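Local coordinates for protein SusD homolog (Bacteroides thetaiotaomicron VPI-5482, PDB 3IV0) that probably binds glycans at the outer membrane as a SusD-family lipoprotein, although its own ligand is not known, at residues R120-A125 and V185-Y190; P175-D180 and S204-M209; A127-S132 and A171-L176. All coordinates share one frame; numbering follows the deposited sequence.

Overall arrangement
All three contacts lie in the mainly helical N-terminal half of this SusD-family protein, on the same side of the chain's centre. Helix 117-142 supplies the first segments of contacts 1 and 3, whose centres are about 11 Å apart; helix 174-178 serves contacts 2 and 3, about 7 Å apart and sharing Pro175 and Leu176. Along the chain the order is 120-125, 127-132, 171-176, 175-180, 185-190 and 204-209, so contact 3 is nested inside the loop closed by contact 1, while contacts 1 and 2 interleave. Together they fasten the short helix 174-178 and the loop after it between the long helices 117-142 and 202-219, with Asp180 bonding to the backbone of Val185 and Leu186.

Contact 1 of 3, residues R120-A125 and V185-Y190; sequences RSRFKA and VLPWSY
Arg122, on helix 117-142, reaches along the loop 185-190 and gives its NE-H to the backbone O of Val185, with NE and O 2.8 Å apart. The bond is fairly straight, 157° at the hydrogen, and the oxygen sits near the guanidinium plane, tilted slightly out of it. With CG anti to the backbone N (chi1 179°) the chain first runs extended past the Val185 carbonyl, then bends at chi3 to turn NE onto it. Tyr190 and the arginine run antiparallel alongside each other, the tyrosine ring turned 72° from the guanidinium plane; NH1 of Arg122 comes to the ring edge, 4.1 Å from Tyr190 CE1. The phenol oxygen also passes the aliphatic part of the arginine, with Tyr190 OH 4.1 Å from Arg122 CD. The tyrosine hydroxyl bonds to Ala200 O. Beside this polar side, Val185 CG1 rests on the helix backbone, 3.6 Å from Ser121 O, and the methyl of Ala125 meets Leu186 CD1 at 3.8 Å. Since Arg122 NH2 also bonds to Glu184 O, two successive loop carbonyls are held by one guanidinium. The contact thus pairs a cationic group with neutral backbone acceptors instead of a carboxylate, which probably helps set the path of the loop, while Val185 and Leu186 close against Ser121 and Ala125.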
loop_
_atom_site.group_PDB
_atom_site.type_symbol
_atom_site.label_atom_id
_atom_site.label_comp_id
_atom_site.label_asym_id
_atom_site.label_seq_id
_atom_site.Cartn_x
_atom_site.Cartn_y
_atom_site.Cartn_z
ATOM N N ARG A 120 21.478 17.551 2.206
ATOM C CA ARG A 120 22.214 16.314 1.952
ATOM C C ARG A 120 21.719 15.194 2.859
ATOM O O ARG A 120 21.449 14.069 2.383
ATOM C CB ARG A 120 23.740 16.526 2.116
ATOM C CG ARG A 120 24.520 15.261 1.925
ATOM C CD ARG A 120 25.869 15.361 1.275
ATOM N NE ARG A 120 26.645 16.549 1.629
ATOM C CZ ARG A 120 27.510 17.096 0.794
ATOM N NH1 ARG A 120 27.679 16.585 -0.413
ATOM N NH2 ARG A 120 28.168 18.189 1.146
ATOM N N SER A 121 21.540 15.488 4.137
ATOM C CA SER A 121 21.036 14.513 5.093
ATOM C C SER A 121 19.606 14.112 4.755
ATOM O O SER A 121 19.254 12.925 4.861
ATOM C CB SER A 121 21.058 15.045 6.511
ATOM O OG SER A 121 22.406 15.293 6.915
ATOM N N ARG A 122 18.779 15.058 4.353
ATOM C CA ARG A 122 17.398 14.754 3.999
ATOM C C ARG A 122 17.339 13.841 2.790
ATOM O O ARG A 122 16.569 12.869 2.793
ATOM C CB ARG A 122 16.648 16.047 3.720
ATOM C CG ARG A 122 15.193 15.819 3.308
ATOM C CD ARG A 122 14.405 17.089 3.217
ATOM N NE ARG A 122 14.398 17.724 4.508
ATOM C CZ ARG A 122 13.980 18.946 4.764
ATOM N NH1 ARG A 122 13.496 19.699 3.787
ATOM N NH2 ARG A 122 14.060 19.412 6.006
ATOM N N PHE A 123 18.113 14.089 1.751
ATOM C CA PHE A 123 18.042 13.294 0.539
ATOM C C PHE A 123 18.514 11.877 0.830
ATOM O O PHE A 123 17.997 10.904 0.270
ATOM C CB PHE A 123 18.833 13.950 -0.604
ATOM C CG PHE A 123 18.309 15.315 -1.042
ATOM C CD1 PHE A 123 17.098 15.811 -0.624
ATOM C CD2 PHE A 123 19.062 16.071 -1.940
ATOM C CE1 PHE A 123 16.657 17.063 -1.056
ATOM C CE2 PHE A 123 18.624 17.325 -2.370
ATOM C CZ PHE A 123 17.447 17.816 -1.939
ATOM N N LYS A 124 19.509 11.743 1.696
ATOM C CA LYS A 124 19.956 10.427 2.101
ATOM C C LYS A 124 18.806 9.732 2.813
ATOM O O LYS A 124 18.546 8.543 2.555
ATOM C CB LYS A 124 21.165 10.503 3.029
ATOM C CG LYS A 124 22.473 10.893 2.344
ATOM C CD LYS A 124 23.597 10.976 3.409
ATOM C CE LYS A 124 24.920 11.390 2.846
ATOM N NZ LYS A 124 25.832 11.704 4.012
ATOM N N ALA A 125 18.158 10.405 3.761
ATOM C CA ALA A 125 17.036 9.803 4.509
ATOM C C ALA A 125 15.913 9.382 3.576
ATOM O O ALA A 125 15.348 8.269 3.726
ATOM C CB ALA A 125 16.516 10.760 5.534
ATOM N N VAL A 185 15.579 16.789 9.846
ATOM C CA VAL A 185 16.014 16.156 8.620
ATOM C C VAL A 185 14.812 15.618 7.822
ATOM O O VAL A 185 14.699 15.880 6.626
ATOM C CB VAL A 185 17.037 15.059 8.913
ATOM C CG1 VAL A 185 17.377 14.306 7.648
ATOM C CG2 VAL A 185 18.309 15.679 9.513
ATOM N N LEU A 186 13.920 14.889 8.483
ATOM C CA LEU A 186 12.591 14.569 7.913
ATOM C C LEU A 186 11.553 15.189 8.816
ATOM O O LEU A 186 11.359 14.759 9.931
ATOM C CB LEU A 186 12.377 13.047 7.837
ATOM C CG LEU A 186 13.282 12.316 6.854
ATOM C CD1 LEU A 186 13.025 10.803 6.991
ATOM C CD2 LEU A 186 13.097 12.777 5.408
ATOM N N PRO A 187 10.853 16.207 8.321
ATOM C CA PRO A 187 9.896 16.826 9.204
ATOM C C PRO A 187 8.668 15.949 9.336
ATOM O O PRO A 187 8.520 14.960 8.587
ATOM C CB PRO A 187 9.530 18.108 8.467
ATOM C CG PRO A 187 9.631 17.716 7.023
ATOM C CD PRO A 187 10.827 16.803 6.978
ATOM N N TRP A 188 7.793 16.301 10.253
ATOM C CA TRP A 188 6.500 15.630 10.344
ATOM C C TRP A 188 5.682 15.855 9.083
ATOM O O TRP A 188 4.990 14.970 8.616
ATOM C CB TRP A 188 5.692 16.091 11.545
ATOM C CG TRP A 188 6.269 15.703 12.871
ATOM C CD1 TRP A 188 6.963 16.514 13.714
ATOM C CD2 TRP A 188 6.226 14.414 13.493
ATOM N NE1 TRP A 188 7.344 15.816 14.837
ATOM C CE2 TRP A 188 6.886 14.529 14.731
ATOM C CE3 TRP A 188 5.640 13.197 13.153
ATOM C CZ2 TRP A 188 6.988 13.463 15.616
ATOM C CZ3 TRP A 188 5.752 12.141 14.042
ATOM C CH2 TRP A 188 6.422 12.295 15.247
ATOM N N SER A 189 5.772 17.051 8.523
ATOM C CA SER A 189 5.062 17.327 7.306
ATOM C C SER A 189 5.574 18.599 6.653
ATOM O O SER A 189 6.081 19.501 7.300
ATOM C CB SER A 189 3.576 17.472 7.591
ATOM O OG SER A 189 3.338 18.610 8.404
ATOM N N TYR A 190 5.364 18.657 5.354
ATOM C CA TYR A 190 5.876 19.730 4.525
ATOM C C TYR A 190 4.754 20.697 4.195
ATOM O O TYR A 190 3.613 20.306 4.001
ATOM C CB TYR A 190 6.380 19.164 3.224
ATOM C CG TYR A 190 7.525 18.179 3.355
ATOM C CD1 TYR A 190 8.841 18.620 3.524
ATOM C CD2 TYR A 190 7.302 16.788 3.297
ATOM C CE1 TYR A 190 9.892 17.720 3.639
ATOM C CE2 TYR A 190 8.342 15.889 3.400
ATOM C CZ TYR A 190 9.634 16.344 3.595
ATOM O OH TYR A 190 10.699 15.469 3.676
#

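Contact 2 of 3, residues P175-D180 and S204-M209; sequences PLLDDD and SVIALM
Leu177 and Leu176 of the short helix 174-178 pack against helix 202-219 in a helix-helix contact within the α-helical SusD fold, made of apolar side chains without a hydrogen bond across it. The main bump is Leu177, whose forked end enters a hollow bordered by Val205, Ile206 and Met209; Ile206 follows Val205 directly and Met209 lies one helical turn on from Val205. Its CD2 branch is shared between two walls, lying 3.8 Å from Val205 CG1 and 4.0 Å from Ile206 CG1. The other branch, CD1, meets the selenium of Met209, a selenomethionine, and also touches Ile206 CG1, so Ile206 meets both branches. Leu177 lies alongside Val205 and alongside Met209, each pair pointing opposite ways, but crosses Ile206 at about a right angle, so the hollow is walled by side chains of different slant. Val205 divides its two methyls between neighbouring leucines: CG1, anti to the backbone N (chi1 175°), serves Leu177, while CG2 reaches Leu176 CD1 at 4.1 Å. Leu176 is the smaller bump, meeting Val205 crosswise and also touching Ala125 of helix 117-142. Leu234 of helix 224-238 adds another wall, touching Leu177, Ile206 and Met209, while Leu186 from the following loop packs on Val205. On the Met209 side, the chain, extended at chi2 (-179°), carries SE to 3.8 Å from Leu177 CD1.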
loop_
_atom_site.group_PDB
_atom_site.type_symbol
_atom_site.label_atom_id
_atom_site.label_comp_id
_atom_site.label_asym_id
_atom_site.label_seq_id
_atom_site.Cartn_x
_atom_site.Cartn_y
_atom_site.Cartn_z
ATOM N N PRO A 175 17.325 4.535 12.568
ATOM C CA PRO A 175 18.132 5.743 12.772
ATOM C C PRO A 175 17.509 7.015 12.216
ATOM O O PRO A 175 17.774 8.095 12.715
ATOM C CB PRO A 175 19.416 5.421 12.028
ATOM C CG PRO A 175 19.491 3.961 12.013
ATOM C CD PRO A 175 18.080 3.509 11.836
ATOM N N LEU A 176 16.667 6.895 11.204
ATOM C CA LEU A 176 16.002 8.075 10.673
ATOM C C LEU A 176 15.119 8.730 11.726
ATOM O O LEU A 176 14.897 9.941 11.693
ATOM C CB LEU A 176 15.205 7.736 9.408
ATOM C CG LEU A 176 15.925 7.026 8.247
ATOM C CD1 LEU A 176 14.999 6.857 7.040
ATOM C CD2 LEU A 176 17.238 7.742 7.843
ATOM N N LEU A 177 14.588 7.943 12.649
ATOM C CA LEU A 177 13.829 8.471 13.752
ATOM C C LEU A 177 14.798 8.890 14.866
ATOM O O LEU A 177 14.753 10.031 15.339
ATOM C CB LEU A 177 12.833 7.436 14.263
ATOM C CG LEU A 177 11.758 6.943 13.302
ATOM C CD1 LEU A 177 10.833 6.010 14.053
ATOM C CD2 LEU A 177 11.023 8.088 12.585
ATOM N N ASP A 178 15.697 7.987 15.267
ATOM C CA ASP A 178 16.476 8.163 16.489
ATOM C C ASP A 178 17.511 9.266 16.360
ATOM O O ASP A 178 17.751 9.992 17.329
ATOM C CB ASP A 178 17.239 6.894 16.860
ATOM C CG ASP A 178 16.356 5.767 17.310
ATOM O OD1 ASP A 178 15.141 5.950 17.519
ATOM O OD2 ASP A 178 16.931 4.669 17.489
ATOM N N ASP A 179 18.110 9.397 15.182
ATOM C CA ASP A 179 19.176 10.402 14.949
ATOM C C ASP A 179 18.579 11.782 14.718
ATOM O O ASP A 179 19.321 12.750 14.536
ATOM C CB ASP A 179 19.989 10.107 13.692
ATOM C CG ASP A 179 20.775 8.833 13.756
ATOM O OD1 ASP A 179 20.848 8.225 14.839
ATOM O OD2 ASP A 179 21.327 8.458 12.691
ATOM N N ASP A 180 17.253 11.877 14.662
ATOM C CA ASP A 180 16.600 13.122 14.227
ATOM C C ASP A 180 15.473 13.414 15.182
ATOM O O ASP A 180 14.309 13.520 14.800
ATOM C CB ASP A 180 16.105 12.930 12.792
ATOM C CG ASP A 180 15.524 14.187 12.161
ATOM O OD1 ASP A 180 15.824 15.346 12.544
ATOM O OD2 ASP A 180 14.768 14.011 11.204
ATOM N N SER A 204 5.873 9.010 7.227
ATOM C CA SER A 204 6.074 7.987 6.215
ATOM C C SER A 204 6.932 6.834 6.794
ATOM O O SER A 204 6.623 5.631 6.631
ATOM C CB SER A 204 6.806 8.558 5.017
ATOM O OG SER A 204 6.222 9.740 4.521
ATOM N N VAL A 205 8.036 7.226 7.429
ATOM C CA VAL A 205 8.952 6.281 8.037
ATOM C C VAL A 205 8.261 5.453 9.108
ATOM O O VAL A 205 8.397 4.229 9.119
ATOM C CB VAL A 205 10.201 6.977 8.624
ATOM C CG1 VAL A 205 11.083 5.981 9.376
ATOM C CG2 VAL A 205 11.022 7.690 7.489
ATOM N N ILE A 206 7.503 6.108 9.988
ATOM C CA ILE A 206 6.822 5.379 11.046
ATOM C C ILE A 206 5.836 4.366 10.463
ATOM O O ILE A 206 5.811 3.206 10.906
ATOM C CB ILE A 206 6.111 6.361 11.999
ATOM C CG1 ILE A 206 7.141 7.180 12.796
ATOM C CG2 ILE A 206 5.185 5.592 12.959
ATOM C CD1 ILE A 206 6.546 8.416 13.456
ATOM N N ALA A 207 5.019 4.758 9.505
ATOM C CA ALA A 207 4.028 3.850 8.941
ATOM C C ALA A 207 4.688 2.641 8.313
ATOM O O ALA A 207 4.267 1.492 8.503
ATOM C CB ALA A 207 3.152 4.556 7.938
ATOM N N LEU A 208 5.749 2.853 7.541
ATOM C CA LEU A 208 6.456 1.758 6.910
ATOM C C LEU A 208 7.029 0.793 7.955
ATOM O O LEU A 208 6.924 -0.417 7.843
ATOM C CB LEU A 208 7.561 2.282 5.994
ATOM C CG LEU A 208 8.436 1.209 5.346
ATOM C CD1 LEU A 208 7.623 0.134 4.609
ATOM C CD2 LEU A 208 9.502 1.822 4.442
HETATM N N MSE A 209 7.604 1.336 9.012
HETATM C CA MSE A 209 8.154 0.490 10.059
HETATM C C MSE A 209 7.101 -0.323 10.757
HETATM O O MSE A 209 7.337 -1.480 11.108
HETATM C CB MSE A 209 8.937 1.328 11.052
HETATM C CG MSE A 209 10.267 1.931 10.512
HETATM SE SE MSE A 209 11.239 2.956 11.805
HETATM C CE MSE A 209 11.936 1.494 12.969
#

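Contact 3 of 3, residues A127-S132 and A171-L176; sequences AIFMRS and ADLQPL. With EDO (1,2-ethanediol), chain E.
Ile128, Arg131 and Ser132 on one face of helix 117-142 meet Asp172, Leu173 and Leu176 of the segment 171-176, which leads into helix 174-178, joining two helical elements of the SusD-like N-terminal region. In the first shell, Ile128 CG2 sits against the backbone of Asp172, 3.6 Å from its O; the Ile128 and Asp172 side chains cross at about a right angle. The same methyl approaches Leu176 CD1 at 4.0 Å, and Ile128 CD1 touches the other branch of this leucine, CD2. Leu173 brings its forked end over Ser132, with CG 3.7 Å from the hydroxyl OG, while its CD2 branch comes obliquely to the Phe129 ring.

The polar side joins a direct but weak bond with one through water. Arg131 NH2 and Asp172 OD2 form a salt bridge at 3.3 Å. The hydrogen bond within it is weak, bent to 131°. The guanidinium and carboxylate planes stand 46° apart. The bend of Arg131 at chi3 (68°) turns its head toward the aspartate. A water reinforces the pair: it accepts from Arg131 NE in the guanidinium plane and donates to both Asp172 OD2 and Ser132 OG. Ser132 in turn donates to Ile128 O one helical turn back, and that carbonyl also receives the Ser132 backbone N-H from the opposite face of its plane.

Farther out, Asn103 OD1 takes a bond from Arg131 NH1, Leu106 of helix 93-108 packs on both Ile128 and Arg131, and Phe266 meets the Phe129 ring edge-to-face. Beyond the interface, Gln174 NE2 bonds to Asp178 OD1, one helical turn on, and its amide holds a 1,2-ethanediol, probably from the crystallisation liquor: OE1 accepts from ethanediol O2, and NE2 donates to ethanediol O1 at 2.6 Å.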
loop_
_atom_site.group_PDB
_atom_site.type_symbol
_atom_site.label_atom_id
_atom_site.label_comp_id
_atom_site.label_asym_id
_atom_site.label_seq_id
_atom_site.Cartn_x
_atom_site.Cartn_y
_atom_site.Cartn_z
ATOM N N ALA A 127 16.208 8.587 0.391
ATOM C CA ALA A 127 16.668 7.471 -0.398
ATOM C C ALA A 127 16.622 6.179 0.423
ATOM O O ALA A 127 16.239 5.125 -0.117
ATOM C CB ALA A 127 18.119 7.733 -0.909
ATOM N N ILE A 128 17.018 6.233 1.689
ATOM C CA ILE A 128 16.912 5.051 2.549
ATOM C C ILE A 128 15.450 4.653 2.704
ATOM O O ILE A 128 15.119 3.455 2.631
ATOM C CB ILE A 128 17.524 5.321 3.903
ATOM C CG1 ILE A 128 19.040 5.435 3.758
ATOM C CG2 ILE A 128 17.175 4.189 4.913
ATOM C CD1 ILE A 128 19.728 6.184 4.916
ATOM N N PHE A 129 14.560 5.612 2.904
ATOM C CA PHE A 129 13.148 5.314 2.977
ATOM C C PHE A 129 12.646 4.629 1.709
ATOM O O PHE A 129 11.959 3.585 1.771
ATOM C CB PHE A 129 12.313 6.561 3.271
ATOM C CG PHE A 129 10.828 6.309 3.197
ATOM C CD1 PHE A 129 10.172 5.664 4.245
ATOM C CD2 PHE A 129 10.107 6.633 2.068
ATOM C CE1 PHE A 129 8.822 5.383 4.161
ATOM C CE2 PHE A 129 8.745 6.342 1.983
ATOM C CZ PHE A 129 8.105 5.732 3.049
HETATM N N MSE A 130 12.968 5.157 0.549
HETATM C CA MSE A 130 12.463 4.641 -0.676
HETATM C C MSE A 130 13.048 3.306 -1.000
HETATM O O MSE A 130 12.346 2.457 -1.571
HETATM C CB MSE A 130 12.683 5.653 -1.817
HETATM C CG MSE A 130 11.762 6.861 -1.655
HETATM SE SE MSE A 130 9.873 6.529 -1.521
HETATM C CE MSE A 130 9.610 5.818 -3.205
ATOM N N ARG A 131 14.291 3.082 -0.648
ATOM C CA ARG A 131 14.871 1.753 -0.815
ATOM C C ARG A 131 14.149 0.729 0.031
ATOM O O ARG A 131 13.827 -0.367 -0.450
ATOM C CB ARG A 131 16.363 1.769 -0.497
ATOM C CG ARG A 131 17.042 0.421 -0.713
ATOM C CD ARG A 131 18.545 0.484 -0.514
ATOM N NE ARG A 131 18.824 0.725 0.885
ATOM C CZ ARG A 131 20.006 1.071 1.390
ATOM N NH1 ARG A 131 21.034 1.218 0.606
ATOM N NH2 ARG A 131 20.142 1.271 2.695
ATOM N N SER A 132 13.921 1.077 1.296
ATOM C CA SER A 132 13.184 0.218 2.219
ATOM C C SER A 132 11.765 -0.030 1.765
ATOM O O SER A 132 11.269 -1.175 1.860
ATOM C CB SER A 132 13.182 0.767 3.628
ATOM O OG SER A 132 14.529 0.958 4.068
ATOM N N ALA A 171 16.247 -1.980 10.448
ATOM C CA ALA A 171 17.491 -1.461 10.961
ATOM C C ALA A 171 17.925 -0.207 10.221
ATOM O O ALA A 171 18.539 0.671 10.827
ATOM C CB ALA A 171 18.550 -2.516 10.893
ATOM N N ASP A 172 17.685 -0.137 8.911
ATOM C CA ASP A 172 18.058 1.053 8.142
ATOM C C ASP A 172 17.158 2.240 8.484
ATOM O O ASP A 172 17.574 3.402 8.424
ATOM C CB ASP A 172 17.964 0.797 6.643
ATOM C CG ASP A 172 19.014 -0.160 6.102
ATOM O OD1 ASP A 172 20.036 -0.348 6.751
ATOM O OD2 ASP A 172 18.799 -0.656 4.959
ATOM N N LEU A 173 15.892 1.962 8.765
ATOM C CA LEU A 173 14.908 3.004 9.045
ATOM C C LEU A 173 14.947 3.591 10.461
ATOM O O LEU A 173 14.758 4.786 10.661
ATOM C CB LEU A 173 13.495 2.496 8.770
ATOM C CG LEU A 173 13.213 2.114 7.321
ATOM C CD1 LEU A 173 11.939 1.194 7.174
ATOM C CD2 LEU A 173 13.052 3.366 6.513
ATOM N N GLN A 174 15.216 2.747 11.467
ATOM C CA GLN A 174 15.246 3.204 12.852
ATOM C C GLN A 174 16.086 4.475 13.093
ATOM O O GLN A 174 15.614 5.389 13.763
ATOM C CB GLN A 174 15.666 2.068 13.793
ATOM C CG GLN A 174 15.567 2.397 15.259
ATOM C CD GLN A 174 14.183 2.477 15.733
ATOM O OE1 GLN A 174 13.427 1.505 15.664
ATOM N NE2 GLN A 174 13.814 3.630 16.261
ATOM N N PRO A 175 17.325 4.535 12.568
ATOM C CA PRO A 175 18.132 5.743 12.772
ATOM C C PRO A 175 17.509 7.015 12.216
ATOM O O PRO A 175 17.774 8.095 12.715
ATOM C CB PRO A 175 19.416 5.421 12.028
ATOM C CG PRO A 175 19.491 3.961 12.013
ATOM C CD PRO A 175 18.080 3.509 11.836
ATOM N N LEU A 176 16.667 6.895 11.204
ATOM C CA LEU A 176 16.002 8.075 10.673
ATOM C C LEU A 176 15.119 8.730 11.726
ATOM O O LEU A 176 14.897 9.941 11.693
ATOM C CB LEU A 176 15.205 7.736 9.408
ATOM C CG LEU A 176 15.925 7.026 8.247
ATOM C CD1 LEU A 176 14.999 6.857 7.040
ATOM C CD2 LEU A 176 17.238 7.742 7.843
HETATM C C1 EDO E . 10.387 2.618 17.923
HETATM O O1 EDO E . 11.431 3.367 17.301
HETATM C C2 EDO E . 10.512 1.141 17.562
HETATM O O2 EDO E . 10.981 1.043 16.225
HETATM O O HOH W 1 16.805 -0.153 2.886
#